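Local coordinates for protein extracellular invertase (Aspergillus kawachii, PDB 5XH8) that probably cleaves the beta-fructofuranosidic bond of sucrose and transfers fructosyl units to build fructooligosaccharides such as 1-kestose, at residues 43-54 with 322-332; 96-104 with 168-176. All blocks are in the same frame, centred on the assembly; numbering follows the deposited sequence.

Contact 1: residues 43-54 with 322-332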
loop_
_atom_site.group_PDB
_atom_site.type_symbol
_atom_site.label_atom_id
_atom_site.label_comp_id
_atom_site.label_asym_id
_atom_site.label_seq_id
_atom_site.Cartn_x
_atom_site.Cartn_y
_atom_site.Cartn_z
ATOM N N CYS A 43 -0.128 -22.050 9.666
ATOM C CA CYS A 43 -0.452 -20.697 10.125
ATOM C C CYS A 43 -1.927 -20.678 10.478
ATOM O O CYS A 43 -2.589 -21.727 10.471
ATOM C CB CYS A 43 -0.115 -19.633 9.045
ATOM S SG CYS A 43 -0.899 -19.900 7.447
ATOM N N LEU A 44 -2.428 -19.510 10.869
ATOM C CA LEU A 44 -3.862 -19.257 11.013
ATOM C C LEU A 44 -4.542 -19.977 12.200
ATOM O O LEU A 44 -5.741 -19.759 12.418
ATOM C CB LEU A 44 -4.592 -19.551 9.670
ATOM C CG LEU A 44 -6.118 -19.403 9.528
ATOM C CD1 LEU A 44 -6.515 -18.776 8.202
ATOM C CD2 LEU A 44 -6.824 -20.732 9.703
ATOM N N HIS A 45 -3.797 -20.736 13.010
ATOM C CA HIS A 45 -4.402 -21.548 14.071
ATOM C C HIS A 45 -5.196 -20.677 15.068
ATOM O O HIS A 45 -4.765 -19.572 15.399
ATOM C CB HIS A 45 -3.370 -22.291 14.938
ATOM C CG HIS A 45 -2.301 -23.032 14.206
ATOM N ND1 HIS A 45 -2.536 -23.770 13.063
ATOM C CD2 HIS A 45 -1.001 -23.232 14.518
ATOM C CE1 HIS A 45 -1.415 -24.336 12.662
ATOM N NE2 HIS A 45 -0.471 -24.042 13.542
ATOM N N TYR A 46 -6.322 -21.172 15.563
ATOM C CA TYR A 46 -7.030 -20.473 16.635
ATOM C C TYR A 46 -8.039 -21.349 17.324
ATOM O O TYR A 46 -8.631 -22.234 16.703
ATOM C CB TYR A 46 -7.733 -19.203 16.124
ATOM C CG TYR A 46 -8.931 -19.421 15.212
ATOM C CD1 TYR A 46 -8.771 -19.738 13.860
ATOM C CD2 TYR A 46 -10.247 -19.290 15.701
ATOM C CE1 TYR A 46 -9.871 -19.905 13.018
ATOM C CE2 TYR A 46 -11.347 -19.454 14.864
ATOM C CZ TYR A 46 -11.160 -19.766 13.519
ATOM O OH TYR A 46 -12.265 -19.942 12.682
ATOM N N THR A 47 -8.243 -21.080 18.607
ATOM C CA THR A 47 -9.365 -21.633 19.334
ATOM C C THR A 47 -10.546 -20.708 19.138
ATOM O O THR A 47 -10.474 -19.533 19.472
ATOM C CB THR A 47 -9.075 -21.757 20.836
ATOM O OG1 THR A 47 -7.850 -22.473 21.031
ATOM C CG2 THR A 47 -10.196 -22.475 21.541
ATOM N N ASP A 48 -11.618 -21.238 18.583
ATOM C CA ASP A 48 -12.860 -20.515 18.410
ATOM C C ASP A 48 -13.546 -20.361 19.798
ATOM O O ASP A 48 -14.026 -21.355 20.343
ATOM C CB ASP A 48 -13.751 -21.293 17.446
ATOM C CG ASP A 48 -15.094 -20.612 17.188
ATOM O OD1 ASP A 48 -15.567 -19.845 18.071
ATOM O OD2 ASP A 48 -15.648 -20.825 16.077
ATOM N N PRO A 49 -13.607 -19.129 20.355
ATOM C CA PRO A 49 -14.164 -18.994 21.718
ATOM C C PRO A 49 -15.613 -19.470 21.860
ATOM O O PRO A 49 -15.959 -20.007 22.900
ATOM C CB PRO A 49 -14.033 -17.498 22.028
ATOM C CG PRO A 49 -13.909 -16.831 20.709
ATOM C CD PRO A 49 -13.265 -17.814 19.773
ATOM N N ALA A 50 -16.417 -19.343 20.816
ATOM C CA ALA A 50 -17.803 -19.766 20.863
ATOM C C ALA A 50 -17.999 -21.285 20.951
ATOM O O ALA A 50 -18.940 -21.715 21.607
ATOM C CB ALA A 50 -18.552 -19.230 19.659
ATOM N N THR A 51 -17.156 -22.083 20.277
ATOM C CA THR A 51 -17.344 -23.540 20.209
ATOM C C THR A 51 -16.321 -24.344 21.018
ATOM O O THR A 51 -16.510 -25.532 21.214
ATOM C CB THR A 51 -17.251 -24.068 18.766
ATOM O OG1 THR A 51 -15.939 -23.818 18.244
ATOM C CG2 THR A 51 -18.311 -23.433 17.851
ATOM N N GLY A 52 -15.215 -23.727 21.417
ATOM C CA GLY A 52 -14.089 -24.461 21.924
ATOM C C GLY A 52 -13.286 -25.280 20.910
ATOM O O GLY A 52 -12.289 -25.878 21.308
ATOM N N LEU A 53 -13.673 -25.293 19.626
ATOM C CA LEU A 53 -12.927 -26.043 18.596
ATOM C C LEU A 53 -11.619 -25.370 18.303
ATOM O O LEU A 53 -11.554 -24.135 18.216
ATOM C CB LEU A 53 -13.666 -26.100 17.267
ATOM C CG LEU A 53 -14.846 -27.015 17.094
ATOM C CD1 LEU A 53 -15.466 -26.764 15.718
ATOM C CD2 LEU A 53 -14.392 -28.455 17.255
ATOM N N PHE A 54 -10.595 -26.191 18.101
ATOM C CA PHE A 54 -9.306 -25.718 17.725
ATOM C C PHE A 54 -9.137 -25.835 16.211
ATOM O O PHE A 54 -9.253 -26.926 15.642
ATOM C CB PHE A 54 -8.223 -26.489 18.446
ATOM C CG PHE A 54 -6.855 -25.923 18.247
ATOM C CD1 PHE A 54 -6.580 -24.592 18.596
ATOM C CD2 PHE A 54 -5.847 -26.685 17.704
ATOM C CE1 PHE A 54 -5.314 -24.054 18.427
ATOM C CE2 PHE A 54 -4.583 -26.153 17.521
ATOM C CZ PHE A 54 -4.308 -24.832 17.881
ATOM N N ALA A 322 4.391 -23.058 13.343
ATOM C CA ALA A 322 3.344 -22.198 13.807
ATOM C C ALA A 322 2.645 -22.876 14.955
ATOM O O ALA A 322 2.124 -23.996 14.838
ATOM C CB ALA A 322 2.337 -21.890 12.712
ATOM N N GLY A 323 2.530 -22.115 16.025
ATOM C CA GLY A 323 1.953 -22.558 17.276
ATOM C C GLY A 323 0.911 -21.557 17.730
ATOM O O GLY A 323 0.797 -20.465 17.176
ATOM N N LYS A 324 0.138 -21.941 18.725
ATOM C CA LYS A 324 -0.920 -21.100 19.235
ATOM C C LYS A 324 -1.242 -21.507 20.657
ATOM O O LYS A 324 -1.176 -22.686 20.998
ATOM C CB LYS A 324 -2.184 -21.263 18.385
ATOM C CG LYS A 324 -3.259 -20.206 18.583
ATOM C CD LYS A 324 -2.795 -18.830 18.092
ATOM C CE LYS A 324 -3.933 -17.806 17.992
ATOM N NZ LYS A 324 -3.382 -16.525 17.452
ATOM N N VAL A 325 -1.652 -20.526 21.447
ATOM C CA VAL A 325 -2.243 -20.752 22.754
ATOM C C VAL A 325 -3.498 -21.576 22.595
ATOM O O VAL A 325 -4.361 -21.268 21.766
ATOM C CB VAL A 325 -2.617 -19.412 23.450
ATOM C CG1 VAL A 325 -3.394 -19.666 24.743
ATOM C CG2 VAL A 325 -1.345 -18.642 23.743
ATOM N N LEU A 326 -3.595 -22.635 23.390
ATOM C CA LEU A 326 -4.814 -23.452 23.460
ATOM C C LEU A 326 -5.297 -23.397 24.908
ATOM O O LEU A 326 -4.627 -23.943 25.796
ATOM C CB LEU A 326 -4.504 -24.912 23.051
ATOM C CG LEU A 326 -5.652 -25.921 23.125
ATOM C CD1 LEU A 326 -6.764 -25.588 22.130
ATOM C CD2 LEU A 326 -5.139 -27.351 22.921
ATOM N N PRO A 327 -6.428 -22.722 25.159
ATOM C CA PRO A 327 -6.795 -22.594 26.567
ATOM C C PRO A 327 -7.368 -23.880 27.175
ATOM O O PRO A 327 -7.965 -24.723 26.475
ATOM C CB PRO A 327 -7.834 -21.459 26.566
ATOM C CG PRO A 327 -8.412 -21.487 25.211
ATOM C CD PRO A 327 -7.318 -21.936 24.288
ATOM N N SER A 328 -7.227 -23.972 28.491
ATOM C CA SER A 328 -7.819 -25.055 29.296
ATOM C C SER A 328 -9.316 -25.216 29.070
ATOM O O SER A 328 -9.837 -26.306 29.218
ATOM C CB SER A 328 -7.564 -24.808 30.793
ATOM O OG SER A 328 -8.360 -23.732 31.266
ATOM N N THR A 329 -9.988 -24.135 28.696
ATOM C CA THR A 329 -11.408 -24.155 28.380
ATOM C C THR A 329 -11.769 -24.715 27.014
ATOM O O THR A 329 -12.958 -24.883 26.720
ATOM C CB THR A 329 -11.972 -22.741 28.418
ATOM O OG1 THR A 329 -11.257 -21.927 27.479
ATOM C CG2 THR A 329 -11.835 -22.153 29.863
ATOM N N SER A 330 -10.779 -24.995 26.169
ATOM C CA SER A 330 -11.070 -25.581 24.854
ATOM C C SER A 330 -11.738 -26.947 24.952
ATOM O O SER A 330 -11.640 -27.617 25.980
ATOM C CB SER A 330 -9.794 -25.660 23.997
ATOM O OG SER A 330 -8.914 -26.697 24.397
ATOM N N LEU A 331 -12.431 -27.355 23.883
ATOM C CA LEU A 331 -12.966 -28.703 23.802
ATOM C C LEU A 331 -11.907 -29.788 24.044
ATOM O O LEU A 331 -12.111 -30.640 24.905
ATOM C CB LEU A 331 -13.703 -28.955 22.493
ATOM C CG LEU A 331 -15.110 -28.390 22.384
ATOM C CD1 LEU A 331 -15.636 -28.614 20.967
ATOM C CD2 LEU A 331 -16.052 -29.007 23.426
ATOM N N PRO A 332 -10.762 -29.758 23.327
ATOM C CA PRO A 332 -9.750 -30.793 23.634
ATOM C C PRO A 332 -9.278 -30.795 25.089
ATOM O O PRO A 332 -9.201 -31.869 25.726
ATOM C CB PRO A 332 -8.560 -30.454 22.718
ATOM C CG PRO A 332 -9.097 -29.538 21.674
ATOM C CD PRO A 332 -10.372 -28.911 22.186
HETATM O O HOH W 1 -2.953 -17.773 14.637
HETATM O O HOH W 2 -6.324 -19.906 20.517
#
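Strands 43-47 and 322-326 run side by side in the same direction, their axes 12° apart and 6.7 Å at closest, too wide for direct strand pairing, so side chains and water fill the seam. His45 spans it at one end: NE2 gives a bent hydrogen bond of 2.9 Å to Ala322 O (N-H...O 130°). The oxygen lies in the ring plane, while the nitrogen stands well above the carbonyl plane. ND1 accepts from the backbone N of Gly57, so one ring nitrogen donates and the other accepts. Next along, Lys324 sets CB against His45 CB and then, bent at chi2, runs past the His45 carbonyl, its CE 3.2 Å from His45 O. NZ bonds Val102 O of strand 96-103, and a water bridges it to His45 O. A second water links Thr47 N to Val325 O, doing what a direct backbone bond would do between closer strands. Phe54, with CG swung opposite its backbone N (chi1 -172°), meets Lys324 CB with its ring edge and touches Leu326 CD1 through CD1 at 3.7 Å. Thr47 and Pro327 meet tip to tip, OG1 3.3 Å from Pro327 CD. Beyond the strands, Leu331 N, in the first turn of helix 331-336, donates to Gly52 O at 3.0 Å, and Leu331 CD1 lies against Thr51 O and Leu53 CD2. Ser330 is the N-cap of that helix. The contact thus joins two neighbouring blades of the GH32 beta-propeller by parallel strands without a shared backbone pairing: the buried end is polar and fixed by His45, Lys324 and water, whereas the outer loops close through one backbone bond and the Leu53-Leu331 contact.

Contact 2: residues 96-104 with 168-176. With GOL (glycerol), chain C.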
loop_
_atom_site.group_PDB
_atom_site.type_symbol
_atom_site.label_atom_id
_atom_site.label_comp_id
_atom_site.label_asym_id
_atom_site.label_seq_id
_atom_site.Cartn_x
_atom_site.Cartn_y
_atom_site.Cartn_z
ATOM N N ALA A 96 -0.003 -13.250 -4.248
ATOM C CA ALA A 96 0.068 -14.370 -3.312
ATOM C C ALA A 96 -0.502 -14.034 -1.946
ATOM O O ALA A 96 -0.584 -12.844 -1.555
ATOM C CB ALA A 96 1.518 -14.852 -3.178
ATOM N N VAL A 97 -0.895 -15.093 -1.245
ATOM C CA VAL A 97 -1.263 -15.036 0.150
ATOM C C VAL A 97 -0.153 -15.736 0.914
ATOM O O VAL A 97 0.093 -16.938 0.707
ATOM C CB VAL A 97 -2.583 -15.764 0.422
ATOM C CG1 VAL A 97 -2.824 -15.941 1.938
ATOM C CG2 VAL A 97 -3.735 -15.014 -0.220
ATOM N N PHE A 98 0.511 -14.986 1.789
ATOM C CA PHE A 98 1.547 -15.531 2.672
ATOM C C PHE A 98 0.950 -15.754 4.073
ATOM O O PHE A 98 -0.264 -15.619 4.283
ATOM C CB PHE A 98 2.774 -14.601 2.667
ATOM C CG PHE A 98 3.740 -14.791 1.496
ATOM C CD1 PHE A 98 3.464 -15.634 0.389
ATOM C CD2 PHE A 98 4.931 -14.072 1.484
ATOM C CE1 PHE A 98 4.375 -15.740 -0.661
ATOM C CE2 PHE A 98 5.836 -14.187 0.428
ATOM C CZ PHE A 98 5.570 -15.028 -0.632
ATOM N N ASP A 99 1.789 -16.134 5.029
ATOM C CA ASP A 99 1.321 -16.553 6.339
ATOM C C ASP A 99 0.583 -15.427 7.072
ATOM O O ASP A 99 0.880 -14.256 6.882
ATOM C CB ASP A 99 2.508 -16.987 7.230
ATOM C CG ASP A 99 3.203 -18.259 6.748
ATOM O OD1 ASP A 99 2.551 -19.064 6.043
ATOM O OD2 ASP A 99 4.399 -18.446 7.091
ATOM N N GLY A 100 -0.333 -15.820 7.945
ATOM C CA GLY A 100 -0.980 -14.912 8.864
ATOM C C GLY A 100 -1.365 -15.633 10.139
ATOM O O GLY A 100 -1.251 -16.883 10.231
ATOM N N SER A 101 -1.846 -14.848 11.106
ATOM C CA SER A 101 -2.326 -15.374 12.358
ATOM C C SER A 101 -3.654 -14.720 12.725
ATOM O O SER A 101 -4.044 -13.679 12.154
ATOM C CB SER A 101 -1.280 -15.173 13.464
ATOM O OG SER A 101 -0.882 -13.822 13.557
ATOM N N VAL A 102 -4.336 -15.350 13.688
ATOM C CA VAL A 102 -5.717 -15.010 14.005
ATOM C C VAL A 102 -5.882 -14.479 15.428
ATOM O O VAL A 102 -5.455 -15.117 16.407
ATOM C CB VAL A 102 -6.644 -16.216 13.773
ATOM C CG1 VAL A 102 -8.068 -15.957 14.307
ATOM C CG2 VAL A 102 -6.655 -16.558 12.282
ATOM N N ILE A 103 -6.531 -13.323 15.508
ATOM C CA ILE A 103 -7.122 -12.804 16.751
ATOM C C ILE A 103 -8.487 -13.476 16.891
ATOM O O ILE A 103 -9.384 -13.192 16.114
ATOM C CB ILE A 103 -7.274 -11.255 16.726
ATOM C CG1 ILE A 103 -5.903 -10.601 16.535
ATOM C CG2 ILE A 103 -7.980 -10.760 18.004
ATOM C CD1 ILE A 103 -5.954 -9.110 16.263
ATOM N N PRO A 104 -8.638 -14.409 17.842
ATOM C CA PRO A 104 -9.854 -15.237 17.839
ATOM C C PRO A 104 -11.146 -14.471 18.072
ATOM O O PRO A 104 -12.176 -14.762 17.447
ATOM C CB PRO A 104 -9.608 -16.236 18.985
ATOM C CG PRO A 104 -8.132 -16.272 19.121
ATOM C CD PRO A 104 -7.675 -14.870 18.854
ATOM N N ALA A 168 13.027 -8.947 4.129
ATOM C CA ALA A 168 11.743 -9.607 4.205
ATOM C C ALA A 168 10.926 -8.861 5.237
ATOM O O ALA A 168 11.489 -8.242 6.165
ATOM C CB ALA A 168 11.894 -11.054 4.662
ATOM N N PHE A 169 9.602 -8.956 5.096
ATOM C CA PHE A 169 8.665 -8.284 5.982
ATOM C C PHE A 169 7.307 -9.002 5.979
ATOM O O PHE A 169 6.352 -8.558 5.339
ATOM C CB PHE A 169 8.541 -6.825 5.555
ATOM C CG PHE A 169 7.804 -5.964 6.533
ATOM C CD1 PHE A 169 8.375 -5.631 7.744
ATOM C CD2 PHE A 169 6.574 -5.447 6.219
ATOM C CE1 PHE A 169 7.694 -4.840 8.653
ATOM C CE2 PHE A 169 5.890 -4.641 7.115
ATOM C CZ PHE A 169 6.460 -4.330 8.334
ATOM N N ARG A 170 7.223 -10.116 6.708
ATOM C CA ARG A 170 6.071 -11.003 6.572
ATOM C C ARG A 170 5.816 -11.853 7.797
ATOM O O ARG A 170 6.572 -11.785 8.777
ATOM C CB ARG A 170 6.255 -11.886 5.333
ATOM C CG ARG A 170 7.548 -12.673 5.287
ATOM C CD ARG A 170 7.519 -13.723 4.161
ATOM N NE ARG A 170 8.796 -14.433 4.066
ATOM C CZ ARG A 170 9.878 -14.031 3.384
ATOM N NH1 ARG A 170 9.867 -12.926 2.625
ATOM N NH2 ARG A 170 10.996 -14.774 3.434
ATOM N N ASP A 171 4.746 -12.644 7.714
ATOM C CA ASP A 171 4.382 -13.664 8.703
ATOM C C ASP A 171 3.970 -13.027 10.043
ATOM O O ASP A 171 4.477 -13.401 11.099
ATOM C CB ASP A 171 5.511 -14.676 8.941
ATOM C CG ASP A 171 6.092 -15.259 7.671
ATOM O OD1 ASP A 171 5.388 -15.321 6.644
ATOM O OD2 ASP A 171 7.292 -15.661 7.731
ATOM N N PRO A 172 3.031 -12.084 10.005
ATOM C CA PRO A 172 2.646 -11.429 11.250
ATOM C C PRO A 172 2.095 -12.440 12.253
ATOM O O PRO A 172 1.271 -13.318 11.879
ATOM C CB PRO A 172 1.571 -10.432 10.805
ATOM C CG PRO A 172 1.017 -11.017 9.536
ATOM C CD PRO A 172 2.209 -11.606 8.867
ATOM N N TYR A 173 2.579 -12.327 13.493
ATOM C CA TYR A 173 2.185 -13.204 14.596
ATOM C C TYR A 173 1.583 -12.369 15.729
ATOM O O TYR A 173 2.302 -11.643 16.437
ATOM C CB TYR A 173 3.382 -14.017 15.089
ATOM C CG TYR A 173 2.965 -15.165 15.977
ATOM C CD1 TYR A 173 2.643 -16.424 15.431
ATOM C CD2 TYR A 173 2.843 -14.998 17.351
ATOM C CE1 TYR A 173 2.228 -17.475 16.241
ATOM C CE2 TYR A 173 2.408 -16.043 18.177
ATOM C CZ TYR A 173 2.105 -17.287 17.617
ATOM O OH TYR A 173 1.672 -18.328 18.434
ATOM N N VAL A 174 0.268 -12.475 15.867
ATOM C CA VAL A 174 -0.470 -11.784 16.914
ATOM C C VAL A 174 -0.372 -12.543 18.247
ATOM O O VAL A 174 -0.425 -13.802 18.309
ATOM C CB VAL A 174 -1.950 -11.539 16.546
ATOM C CG1 VAL A 174 -2.071 -10.777 15.254
ATOM C CG2 VAL A 174 -2.751 -12.831 16.479
ATOM N N PHE A 175 -0.200 -11.773 19.317
ATOM C CA PHE A 175 -0.093 -12.343 20.663
ATOM C C PHE A 175 -0.331 -11.282 21.737
ATOM O O PHE A 175 -0.191 -10.092 21.470
ATOM C CB PHE A 175 1.271 -13.017 20.902
ATOM C CG PHE A 175 2.426 -12.065 20.966
ATOM C CD1 PHE A 175 2.945 -11.499 19.804
ATOM C CD2 PHE A 175 3.020 -11.734 22.194
ATOM C CE1 PHE A 175 4.008 -10.629 19.853
ATOM C CE2 PHE A 175 4.075 -10.842 22.241
ATOM C CZ PHE A 175 4.569 -10.285 21.071
ATOM N N GLN A 176 -0.695 -11.760 22.923
ATOM C CA GLN A 176 -0.908 -10.953 24.125
ATOM C C GLN A 176 0.174 -11.275 25.133
ATOM O O GLN A 176 0.667 -12.416 25.192
ATOM C CB GLN A 176 -2.278 -11.249 24.705
ATOM C CG GLN A 176 -3.373 -10.774 23.775
ATOM C CD GLN A 176 -4.775 -11.039 24.290
ATOM O OE1 GLN A 176 -5.156 -12.179 24.556
ATOM N NE2 GLN A 176 -5.567 -9.989 24.397
HETATM C C1 GOL C . 4.714 -17.792 3.587
HETATM O O1 GOL C . 4.624 -16.595 4.343
HETATM C C2 GOL C . 6.194 -17.935 3.334
HETATM O O2 GOL C . 6.825 -18.708 4.381
HETATM C C3 GOL C . 6.465 -18.540 1.993
HETATM O O3 GOL C . 7.681 -17.901 1.604
#
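Phe98 crosses Arg170 obliquely, Phe98 CD2 lying 3.7 Å from Arg170 CD, with the ring and guanidinium planes almost perpendicular (84°). The guanidinium itself continues to salt bridges with Glu134 and Glu248. Glycerol sits beside the pair, its O3 over one face of the phenyl ring toward the rim, while its O1 reaches in between the strands. That hydroxyl accepts from Asp99 N at 3.0 Å, nearly straight at 166°, and donates to Asp171 OD1 at 2.7 Å. Asp171 OD2 takes the backbone N of Thr249, so both carboxylate oxygens are held; Asp41 binds the glycerol as well. Asp99 OD2 comes within 3.3 Å of Asp171 OD1, two acceptors with no bond between them, their carboxylate planes turned against each other. Deeper in, Ser101 ties the strands together. With chi1 at 54° its OG lies between its own backbone N and carbonyl carbon and faces strand 168-176, donating to Pro172 O at 2.8 Å and accepting from Val174 N at 2.9 Å, so one hydroxyl stands in for a direct backbone pair. Val174 then packs CG2 against Ile103 CG1, the two side chains crossing at about a right angle. Strands 96-103 and 168-176, which run nearly parallel, are the first strands of two adjacent four-stranded sheets, the innermost strands of successive propeller blades. Acidic groups and an arginine gathered around a bound polyol are consistent with the sugar-binding pocket of a GH32 enzyme, and behind them the serine and the apolar pair join the blades.

In the fold
Both contacts join neighbouring blades of the propeller through nearly parallel strands that do not pair directly, but their chemistry follows their place. Contact 2 is largely buried, with Phe98 and Arg170 partly exposed at the glycerol end, where acidic side chains gather; further along, a serine hydroxyl bridges the strands. Contact 1 is partly buried: water and an imidazole span its strands, and it runs outward into loops and a helix start nearer the surface. The two meet where Tyr173 OH approaches Gly323 O at 2.6 Å, a probable hydrogen bond, and the Lys324 amine supplies the second link, so residues of each contact bond to a strand of the other.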